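Local coordinates for protein CrmK (Actinoalloteichus sp. WH1-2216-6, PDB 5I1V) that is a flavoenzyme oxidase carrying covalently bound FAD and takes part in recycling shunt products during caerulomycin biosynthesis, at residues A[149-157]-A[167-175]; A[188-196]-A[490-498]. All blocks are in the same frame, centred on the assembly; numbering follows the deposited sequence.

Contact 1: A[149-157]-A[167-175]; sequences VDYLHAVEV and STVVATREE
Val155 and Ala171 face each other as a hydrogen-bonded antiparallel pair, with Ala171 N to Val155 O at 2.8 Å and Val155 N to Ala171 O at 2.9 Å. Val157 and Val169 repeat this two-bond pattern, and Arg173 N closes the ladder on His153 O at 3.1 Å. The strands, 164° apart in direction, form a beta hairpin at the edge of the five-stranded antiparallel sheet; His153 and Ala154 both face Trp201 on the other side, a classic beta bulge.

Packing is closest around the buried Val155, Ala171, Ala154 and Thr172. Val155 CG1 lies 4.2 Å from Ala171 CB; Leu182 packs on Ala171 and the partly exposed Val169, and Trp183 on Ala171. The end with Thr168, Val170 and Glu156 is looser and partly exposed. There the Glu156 chain, with CG anti to the backbone N (chi1 -177°), passes obliquely over Thr168, Glu156 CG 3.4 Å from Thr168 CG2.

Arg173 bends at chi3 (-45°), placing Arg173 CD 3.6 Å from Leu152 O, which accepts from Trp183 NE1. The backbone ladder thus sets the register, while Glu156 OE1, salt-bridged to Arg199 and hydrogen-bonded to Thr198 and Thr40, probably has its charge balanced outside the hairpin.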
loop_
_atom_site.group_PDB
_atom_site.type_symbol
_atom_site.label_atom_id
_atom_site.label_comp_id
_atom_site.label_asym_id
_atom_site.label_seq_id
_atom_site.Cartn_x
_atom_site.Cartn_y
_atom_site.Cartn_z
ATOM N N VAL A 149 -21.877 8.336 -0.272
ATOM C CA VAL A 149 -22.767 9.318 0.321
ATOM C C VAL A 149 -24.179 8.769 0.611
ATOM O O VAL A 149 -24.907 9.332 1.432
ATOM C CB VAL A 149 -22.844 10.607 -0.487
ATOM C CG1 VAL A 149 -21.463 11.257 -0.595
ATOM C CG2 VAL A 149 -23.494 10.397 -1.842
ATOM N N ASP A 150 -24.536 7.627 0.045
ATOM C CA ASP A 150 -25.756 6.922 0.472
ATOM C C ASP A 150 -25.733 6.345 1.903
ATOM O O ASP A 150 -26.756 5.886 2.383
ATOM C CB ASP A 150 -26.138 5.859 -0.564
ATOM C CG ASP A 150 -26.405 6.477 -1.947
ATOM O OD1 ASP A 150 -26.966 7.587 -1.925
ATOM O OD2 ASP A 150 -26.042 5.906 -3.041
ATOM N N TYR A 151 -24.580 6.404 2.566
ATOM C CA TYR A 151 -24.401 5.966 3.931
ATOM C C TYR A 151 -23.972 7.081 4.851
ATOM O O TYR A 151 -23.481 6.789 5.972
ATOM C CB TYR A 151 -23.322 4.858 3.936
ATOM C CG TYR A 151 -23.785 3.733 3.080
ATOM C CD1 TYR A 151 -23.502 3.711 1.702
ATOM C CD2 TYR A 151 -24.597 2.751 3.601
ATOM C CE1 TYR A 151 -23.992 2.688 0.901
ATOM C CE2 TYR A 151 -25.108 1.742 2.808
ATOM C CZ TYR A 151 -24.815 1.711 1.473
ATOM O OH TYR A 151 -25.339 0.665 0.704
ATOM N N LEU A 152 -24.022 8.336 4.382
ATOM C CA LEU A 152 -23.550 9.444 5.192
ATOM C C LEU A 152 -24.623 9.828 6.239
ATOM O O LEU A 152 -25.643 10.443 5.945
ATOM C CB LEU A 152 -23.166 10.658 4.395
ATOM C CG LEU A 152 -22.507 11.831 5.164
ATOM C CD1 LEU A 152 -21.200 11.405 5.791
ATOM C CD2 LEU A 152 -22.229 12.976 4.210
ATOM N N HIS A 153 -24.374 9.421 7.445
ATOM C CA HIS A 153 -25.329 9.665 8.563
ATOM C C HIS A 153 -25.177 11.085 9.094
ATOM O O HIS A 153 -26.171 11.750 9.372
ATOM C CB HIS A 153 -25.091 8.585 9.604
ATOM C CG HIS A 153 -25.847 8.771 10.883
ATOM N ND1 HIS A 153 -27.181 8.432 11.018
ATOM C CD2 HIS A 153 -25.445 9.210 12.094
ATOM C CE1 HIS A 153 -27.560 8.634 12.274
ATOM N NE2 HIS A 153 -26.535 9.141 12.938
ATOM N N ALA A 154 -23.927 11.540 9.254
ATOM C CA ALA A 154 -23.626 12.843 9.810
ATOM C C ALA A 154 -22.191 13.234 9.439
ATOM O O ALA A 154 -21.366 12.377 9.118
ATOM C CB ALA A 154 -23.738 12.835 11.334
ATOM N N VAL A 155 -21.894 14.532 9.544
ATOM C CA VAL A 155 -20.557 15.100 9.283
ATOM C C VAL A 155 -20.280 16.230 10.254
ATOM O O VAL A 155 -21.184 16.996 10.543
ATOM C CB VAL A 155 -20.493 15.536 7.783
ATOM C CG1 VAL A 155 -21.446 16.689 7.435
ATOM C CG2 VAL A 155 -19.075 15.830 7.378
ATOM N N GLU A 156 -19.056 16.322 10.768
ATOM C CA GLU A 156 -18.597 17.355 11.643
ATOM C C GLU A 156 -17.709 18.256 10.833
ATOM O O GLU A 156 -16.780 17.793 10.180
ATOM C CB GLU A 156 -17.829 16.767 12.832
ATOM C CG GLU A 156 -17.390 17.807 13.810
ATOM C CD GLU A 156 -16.553 17.218 14.934
ATOM O OE1 GLU A 156 -15.345 16.958 14.744
ATOM O OE2 GLU A 156 -17.122 17.025 16.025
ATOM N N VAL A 157 -18.040 19.540 10.796
ATOM C CA VAL A 157 -17.342 20.518 9.986
ATOM C C VAL A 157 -16.985 21.749 10.796
ATOM O O VAL A 157 -17.829 22.271 11.545
ATOM C CB VAL A 157 -18.243 21.002 8.857
ATOM C CG1 VAL A 157 -17.463 21.668 7.759
ATOM C CG2 VAL A 157 -19.024 19.836 8.266
ATOM N N SER A 167 -16.405 27.973 14.408
ATOM C CA SER A 167 -17.033 26.999 15.267
ATOM C C SER A 167 -17.164 25.635 14.567
ATOM O O SER A 167 -16.743 25.465 13.407
ATOM C CB SER A 167 -18.365 27.540 15.786
ATOM O OG SER A 167 -19.210 27.780 14.724
ATOM N N THR A 168 -17.588 24.654 15.329
ATOM C CA THR A 168 -17.744 23.297 14.867
ATOM C C THR A 168 -19.203 22.951 14.894
ATOM O O THR A 168 -19.904 23.194 15.903
ATOM C CB THR A 168 -17.008 22.303 15.761
ATOM O OG1 THR A 168 -15.643 22.729 15.941
ATOM C CG2 THR A 168 -17.000 20.936 15.086
ATOM N N VAL A 169 -19.664 22.345 13.824
ATOM C CA VAL A 169 -21.038 21.917 13.766
ATOM C C VAL A 169 -21.093 20.467 13.331
ATOM O O VAL A 169 -20.294 20.022 12.521
ATOM C CB VAL A 169 -21.891 22.831 12.859
ATOM C CG1 VAL A 169 -21.829 24.272 13.338
ATOM C CG2 VAL A 169 -21.432 22.805 11.426
ATOM N N VAL A 170 -22.082 19.760 13.819
ATOM C CA VAL A 170 -22.381 18.429 13.321
ATOM C C VAL A 170 -23.684 18.541 12.551
ATOM O O VAL A 170 -24.706 19.030 13.060
ATOM C CB VAL A 170 -22.523 17.422 14.459
ATOM C CG1 VAL A 170 -23.095 16.101 13.959
ATOM C CG2 VAL A 170 -21.159 17.200 15.129
ATOM N N ALA A 171 -23.634 18.144 11.299
ATOM C CA ALA A 171 -24.811 18.209 10.456
ATOM C C ALA A 171 -25.236 16.767 10.132
ATOM O O ALA A 171 -24.412 15.946 9.730
ATOM C CB ALA A 171 -24.498 18.956 9.178
ATOM N N THR A 172 -26.525 16.475 10.248
ATOM C CA THR A 172 -27.018 15.097 10.057
ATOM C C THR A 172 -28.085 15.035 8.962
ATOM O O THR A 172 -28.606 16.046 8.506
ATOM C CB THR A 172 -27.607 14.505 11.366
ATOM O OG1 THR A 172 -28.940 14.952 11.506
ATOM C CG2 THR A 172 -26.831 14.872 12.634
ATOM N N ARG A 173 -28.369 13.818 8.516
ATOM C CA ARG A 173 -29.367 13.553 7.470
ATOM C C ARG A 173 -30.831 13.612 7.924
ATOM O O ARG A 173 -31.717 13.591 7.075
ATOM C CB ARG A 173 -29.118 12.184 6.834
ATOM C CG ARG A 173 -29.311 11.013 7.772
ATOM C CD ARG A 173 -28.932 9.706 7.102
ATOM N NE ARG A 173 -29.486 9.672 5.779
ATOM C CZ ARG A 173 -28.974 9.012 4.748
ATOM N NH1 ARG A 173 -27.841 8.277 4.842
ATOM N NH2 ARG A 173 -29.636 9.083 3.597
ATOM N N GLU A 174 -31.076 13.728 9.227
ATOM C CA GLU A 174 -32.455 13.699 9.772
ATOM C C GLU A 174 -33.284 14.823 9.244
ATOM O O GLU A 174 -32.836 15.966 9.223
ATOM C CB GLU A 174 -32.442 13.766 11.280
ATOM C CG GLU A 174 -31.837 12.547 11.949
ATOM C CD GLU A 174 -31.251 12.876 13.319
ATOM O OE1 GLU A 174 -30.769 14.021 13.535
ATOM O OE2 GLU A 174 -31.234 11.972 14.187
ATOM N N GLU A 175 -34.518 14.520 8.837
ATOM C CA GLU A 175 -35.330 15.519 8.111
ATOM C C GLU A 175 -35.484 16.802 8.886
ATOM O O GLU A 175 -35.609 17.851 8.293
ATOM C CB GLU A 175 -36.754 15.029 7.726
ATOM C CG GLU A 175 -36.893 13.613 7.175
ATOM C CD GLU A 175 -38.137 13.429 6.278
ATOM O OE1 GLU A 175 -39.169 14.147 6.446
ATOM O OE2 GLU A 175 -38.067 12.564 5.379
#

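Contact 2: A[188-196]-A[490-498]; sequences GGGGGNFGV and VFRHAFSIR. With FAD (flavin-adenine dinucleotide), chain E.
Phe491 and Gly195 make the main apolar contact. The phenyl ring receives Gly195 CA over one face, a CH-pi contact of 3.8 Å to the ring centroid, while Val490 CG1 lies over the opposite face. With CG anti to the carbonyl carbon (chi1 -54°), the ring lies against the 194-196 backbone, and Val196 CG2 meets Phe491 CE1 at 3.8 Å. Further along, Phe194 CZ touches Ile497 CG1, and Tyr475, Gln479 and Lys482 of helix 475-485 pack against Ile497.

Two direct hydrogen bonds join the segments. His493 NE2 donates to Gly191 O at 3.1 Å, nearly straight and in the plane of the imidazole, whose ND1 accepts from Phe495 N; held at both nitrogens, the ring is fixed in rotation. Ile497 N donates to Asn193 OD1 at 2.7 Å, approaching from above the carbonyl plane. Asn193 ND2 folds back on its own loop, 3.2 Å from Gly190 O and well above that carbonyl's plane. With an alanine in place of Asn193, Ile497 N and Gly190 O would probably lose these partners, leaving the glycine loop less firmly tied to the C-terminal segment.

Waters add bridges: one donates to both Gly192 O and Arg492 O, another joins Asn193 ND2 to Phe495 O.

At the cofactor, Gly192 N donates to FAD N3A at 3.0 Å, and Gly191 CA lies 3.4 Å from FAD O4B, where a side chain would clash. His493 and Val196 also line the pocket. Together, the two segments form part of the adenosine end of the FAD site, in an FAD-linked oxidase with a PCMH-type FAD-binding domain and a berberine-bridge-enzyme-like C-terminal region.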
loop_
_atom_site.group_PDB
_atom_site.type_symbol
_atom_site.label_atom_id
_atom_site.label_comp_id
_atom_site.label_asym_id
_atom_site.label_seq_id
_atom_site.Cartn_x
_atom_site.Cartn_y
_atom_site.Cartn_z
ATOM N N GLY A 188 -21.915 15.286 -2.163
ATOM C CA GLY A 188 -21.582 15.512 -3.550
ATOM C C GLY A 188 -21.014 16.860 -3.877
ATOM O O GLY A 188 -20.521 17.041 -5.000
ATOM N N GLY A 189 -21.047 17.808 -2.944
ATOM C CA GLY A 189 -20.553 19.154 -3.237
ATOM C C GLY A 189 -19.042 19.255 -3.448
ATOM O O GLY A 189 -18.531 20.151 -4.142
ATOM N N GLY A 190 -18.306 18.331 -2.824
ATOM C CA GLY A 190 -16.884 18.217 -3.089
ATOM C C GLY A 190 -16.065 18.937 -2.040
ATOM O O GLY A 190 -16.584 19.740 -1.301
ATOM N N GLY A 191 -14.785 18.575 -1.965
ATOM C CA GLY A 191 -13.857 19.094 -0.953
ATOM C C GLY A 191 -13.461 20.539 -1.149
ATOM O O GLY A 191 -13.528 21.112 -2.273
ATOM N N GLY A 192 -13.086 21.147 -0.038
ATOM C CA GLY A 192 -12.394 22.461 -0.024
ATOM C C GLY A 192 -13.375 23.647 -0.181
ATOM O O GLY A 192 -12.989 24.740 -0.671
ATOM N N ASN A 193 -14.642 23.395 0.141
ATOM C CA ASN A 193 -15.712 24.340 -0.174
ATOM C C ASN A 193 -16.401 24.996 1.013
ATOM O O ASN A 193 -16.660 26.184 0.978
ATOM C CB ASN A 193 -16.798 23.691 -1.004
ATOM C CG ASN A 193 -16.443 23.594 -2.477
ATOM O OD1 ASN A 193 -16.123 24.563 -3.127
ATOM N ND2 ASN A 193 -16.521 22.418 -3.000
ATOM N N PHE A 194 -16.827 24.209 1.966
ATOM C CA PHE A 194 -17.725 24.705 3.021
ATOM C C PHE A 194 -17.080 24.902 4.383
ATOM O O PHE A 194 -17.600 25.658 5.174
ATOM C CB PHE A 194 -18.927 23.768 3.136
ATOM C CG PHE A 194 -19.645 23.551 1.806
ATOM C CD1 PHE A 194 -20.534 24.492 1.327
ATOM C CD2 PHE A 194 -19.431 22.414 1.075
ATOM C CE1 PHE A 194 -21.168 24.325 0.117
ATOM C CE2 PHE A 194 -20.033 22.229 -0.162
ATOM C CZ PHE A 194 -20.896 23.191 -0.642
ATOM N N GLY A 195 -15.951 24.264 4.621
ATOM C CA GLY A 195 -15.309 24.212 5.915
ATOM C C GLY A 195 -14.434 23.019 5.997
ATOM O O GLY A 195 -14.311 22.259 5.001
ATOM N N VAL A 196 -13.805 22.812 7.153
ATOM C CA VAL A 196 -12.897 21.691 7.336
ATOM C C VAL A 196 -13.673 20.513 7.906
ATOM O O VAL A 196 -14.154 20.543 9.058
ATOM C CB VAL A 196 -11.768 22.007 8.241
ATOM C CG1 VAL A 196 -10.815 20.799 8.380
ATOM C CG2 VAL A 196 -11.026 23.197 7.731
ATOM N N VAL A 490 -13.745 31.830 2.741
ATOM C CA VAL A 490 -12.474 31.380 3.284
ATOM C C VAL A 490 -11.903 30.176 2.531
ATOM O O VAL A 490 -10.701 30.059 2.335
ATOM C CB VAL A 490 -12.626 31.022 4.767
ATOM C CG1 VAL A 490 -11.382 30.337 5.305
ATOM C CG2 VAL A 490 -12.874 32.286 5.580
ATOM N N PHE A 491 -12.779 29.236 2.198
ATOM C CA PHE A 491 -12.389 28.014 1.542
ATOM C C PHE A 491 -12.655 28.096 0.063
ATOM O O PHE A 491 -13.809 28.098 -0.378
ATOM C CB PHE A 491 -13.154 26.861 2.195
ATOM C CG PHE A 491 -12.960 26.832 3.680
ATOM C CD1 PHE A 491 -11.782 26.303 4.211
ATOM C CD2 PHE A 491 -13.893 27.371 4.539
ATOM C CE1 PHE A 491 -11.573 26.309 5.577
ATOM C CE2 PHE A 491 -13.712 27.357 5.897
ATOM C CZ PHE A 491 -12.525 26.844 6.429
ATOM N N ARG A 492 -11.591 28.079 -0.699
ATOM C CA ARG A 492 -11.729 28.234 -2.109
ATOM C C ARG A 492 -10.549 27.624 -2.871
ATOM O O ARG A 492 -9.507 27.292 -2.271
ATOM C CB ARG A 492 -11.899 29.710 -2.410
ATOM C CG ARG A 492 -10.660 30.564 -2.131
ATOM C CD ARG A 492 -10.938 32.067 -2.300
ATOM N NE ARG A 492 -9.769 32.855 -1.915
ATOM C CZ ARG A 492 -9.457 33.226 -0.664
ATOM N NH1 ARG A 492 -10.236 32.935 0.389
ATOM N NH2 ARG A 492 -8.358 33.939 -0.459
ATOM N N HIS A 493 -10.764 27.458 -4.170
ATOM C CA HIS A 493 -9.812 26.914 -5.120
ATOM C C HIS A 493 -10.377 27.150 -6.522
ATOM O O HIS A 493 -11.454 27.745 -6.644
ATOM C CB HIS A 493 -9.463 25.443 -4.847
ATOM C CG HIS A 493 -10.629 24.506 -4.781
ATOM N ND1 HIS A 493 -11.326 24.093 -5.886
ATOM C CD2 HIS A 493 -11.127 23.797 -3.741
ATOM C CE1 HIS A 493 -12.254 23.215 -5.524
ATOM N NE2 HIS A 493 -12.132 23.001 -4.228
ATOM N N ALA A 494 -9.693 26.708 -7.579
ATOM C CA ALA A 494 -10.143 27.070 -8.962
ATOM C C ALA A 494 -11.563 26.591 -9.226
ATOM O O ALA A 494 -12.302 27.206 -9.982
ATOM C CB ALA A 494 -9.228 26.472 -9.998
ATOM N N PHE A 495 -11.944 25.459 -8.654
ATOM C CA PHE A 495 -13.285 24.931 -8.848
ATOM C C PHE A 495 -14.131 24.962 -7.592
ATOM O O PHE A 495 -15.027 24.165 -7.455
ATOM C CB PHE A 495 -13.222 23.511 -9.378
ATOM C CG PHE A 495 -12.945 23.395 -10.865
ATOM C CD1 PHE A 495 -13.021 24.483 -11.726
ATOM C CD2 PHE A 495 -12.702 22.149 -11.419
ATOM C CE1 PHE A 495 -12.824 24.322 -13.091
ATOM C CE2 PHE A 495 -12.498 21.996 -12.798
ATOM C CZ PHE A 495 -12.564 23.076 -13.617
ATOM N N SER A 496 -13.905 25.909 -6.704
ATOM C CA SER A 496 -14.740 25.999 -5.526
ATOM C C SER A 496 -16.096 26.597 -5.864
ATOM O O SER A 496 -16.215 27.352 -6.822
ATOM C CB SER A 496 -14.062 26.746 -4.398
ATOM O OG SER A 496 -13.769 28.094 -4.698
ATOM N N ILE A 497 -17.102 26.215 -5.093
ATOM C CA ILE A 497 -18.459 26.767 -5.285
ATOM C C ILE A 497 -18.360 28.278 -5.109
ATOM O O ILE A 497 -17.993 28.747 -4.035
ATOM C CB ILE A 497 -19.489 26.202 -4.270
ATOM C CG1 ILE A 497 -19.520 24.652 -4.234
ATOM C CG2 ILE A 497 -20.858 26.763 -4.511
ATOM C CD1 ILE A 497 -19.742 24.047 -5.559
ATOM N N ARG A 498 -18.721 29.049 -6.124
ATOM C CA ARG A 498 -18.635 30.524 -6.004
ATOM C C ARG A 498 -19.804 31.081 -5.197
ATOM O O ARG A 498 -20.927 30.597 -5.299
ATOM C CB ARG A 498 -18.633 31.218 -7.369
ATOM C CG ARG A 498 -17.544 30.774 -8.342
ATOM C CD ARG A 498 -16.179 30.806 -7.710
ATOM N NE ARG A 498 -15.093 30.806 -8.694
ATOM C CZ ARG A 498 -14.290 29.781 -8.973
ATOM N NH1 ARG A 498 -14.438 28.599 -8.384
ATOM N NH2 ARG A 498 -13.323 29.952 -9.861
HETATM P PA FAD E . -6.760 15.865 -1.059
HETATM O O1A FAD E . -5.806 16.183 -2.184
HETATM O O2A FAD E . -6.172 15.886 0.321
HETATM O O5B FAD E . -8.013 16.808 -1.130
HETATM C C5B FAD E . -8.902 16.832 -2.242
HETATM C C4B FAD E . -9.730 18.124 -2.191
HETATM O O4B FAD E . -10.599 18.012 -1.045
HETATM C C3B FAD E . -8.994 19.430 -1.981
HETATM O O3B FAD E . -9.786 20.477 -2.513
HETATM C C2B FAD E . -8.954 19.573 -0.485
HETATM O O2B FAD E . -8.605 20.852 0.053
HETATM C C1B FAD E . -10.322 19.007 -0.088
HETATM N N9A FAD E . -10.283 18.335 1.235
HETATM C C8A FAD E . -9.445 17.352 1.684
HETATM N N7A FAD E . -9.684 17.104 3.013
HETATM C C5A FAD E . -10.658 17.919 3.360
HETATM C C6A FAD E . -11.366 18.115 4.600
HETATM N N6A FAD E . -11.028 17.340 5.612
HETATM N N1A FAD E . -12.316 19.056 4.619
HETATM C C2A FAD E . -12.597 19.834 3.552
HETATM N N3A FAD E . -12.017 19.671 2.335
HETATM C C4A FAD E . -11.014 18.761 2.258
HETATM N N1 FAD E . -12.562 8.515 -6.396
HETATM C C2 FAD E . -13.590 7.636 -6.444
HETATM O O2 FAD E . -14.748 8.025 -6.253
HETATM N N3 FAD E . -13.420 6.319 -6.693
HETATM C C4 FAD E . -12.246 5.758 -6.954
HETATM O O4 FAD E . -12.141 4.528 -7.140
HETATM C C4X FAD E . -11.071 6.617 -6.915
HETATM N N5 FAD E . -9.833 6.114 -7.169
HETATM C C5X FAD E . -8.768 6.917 -7.019
HETATM C C6 FAD E . -7.481 6.386 -7.114
HETATM C C7 FAD E . -6.328 7.160 -6.985
HETATM C C7M FAD E . -4.948 6.499 -7.095
HETATM C C8 FAD E . -6.523 8.603 -6.731
HETATM C C8M FAD E . -5.348 9.533 -6.600
HETATM C C9 FAD E . -7.801 9.166 -6.637
HETATM C C9A FAD E . -8.937 8.370 -6.768
HETATM N N10 FAD E . -10.228 8.899 -6.660
HETATM C C10 FAD E . -11.314 8.043 -6.683
HETATM C "C1'" FAD E . -10.473 10.341 -6.659
HETATM C "C2'" FAD E . -10.570 10.860 -5.261
HETATM O "O2'" FAD E . -11.866 10.584 -4.768
HETATM C "C3'" FAD E . -10.257 12.316 -5.166
HETATM O "O3'" FAD E . -8.913 12.534 -5.679
HETATM C "C4'" FAD E . -10.411 12.834 -3.721
HETATM O "O4'" FAD E . -10.738 14.221 -3.796
HETATM C "C5'" FAD E . -9.137 12.611 -2.931
HETATM O "O5'" FAD E . -9.369 13.023 -1.584
HETATM P P FAD E . -8.070 13.222 -0.695
HETATM O O1P FAD E . -7.182 12.038 -0.802
HETATM O O2P FAD E . -8.469 13.689 0.669
HETATM O O3P FAD E . -7.345 14.446 -1.473
HETATM O O HOH W 1 -10.180 25.059 -0.404
HETATM O O HOH W 2 -15.777 22.009 -5.787
HETATM O O HOH W 3 -16.707 27.025 -2.162
#

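Contacts 1 and 2 follow one another along the chain, with centres about 17 Å apart, and meet directly where Val157 CG1 packs 3.7 Å from Val196 O. Strand 196-202 lies next to strand 152-160 in the sheet, so the hairpin of contact 1 extends the sheet that the glycine-rich loop of contact 2 leads into. Contact 2 touches the adenine and ribose of FAD, whereas contact 1 stands behind it: between nearest atoms, the side chain of Val157 is about 7 Å from the cofactor, and that of Val155 about 4 Å from that of Ile197, an FAD-binding residue. Both lie toward the adenosine end, away from the flavin ring.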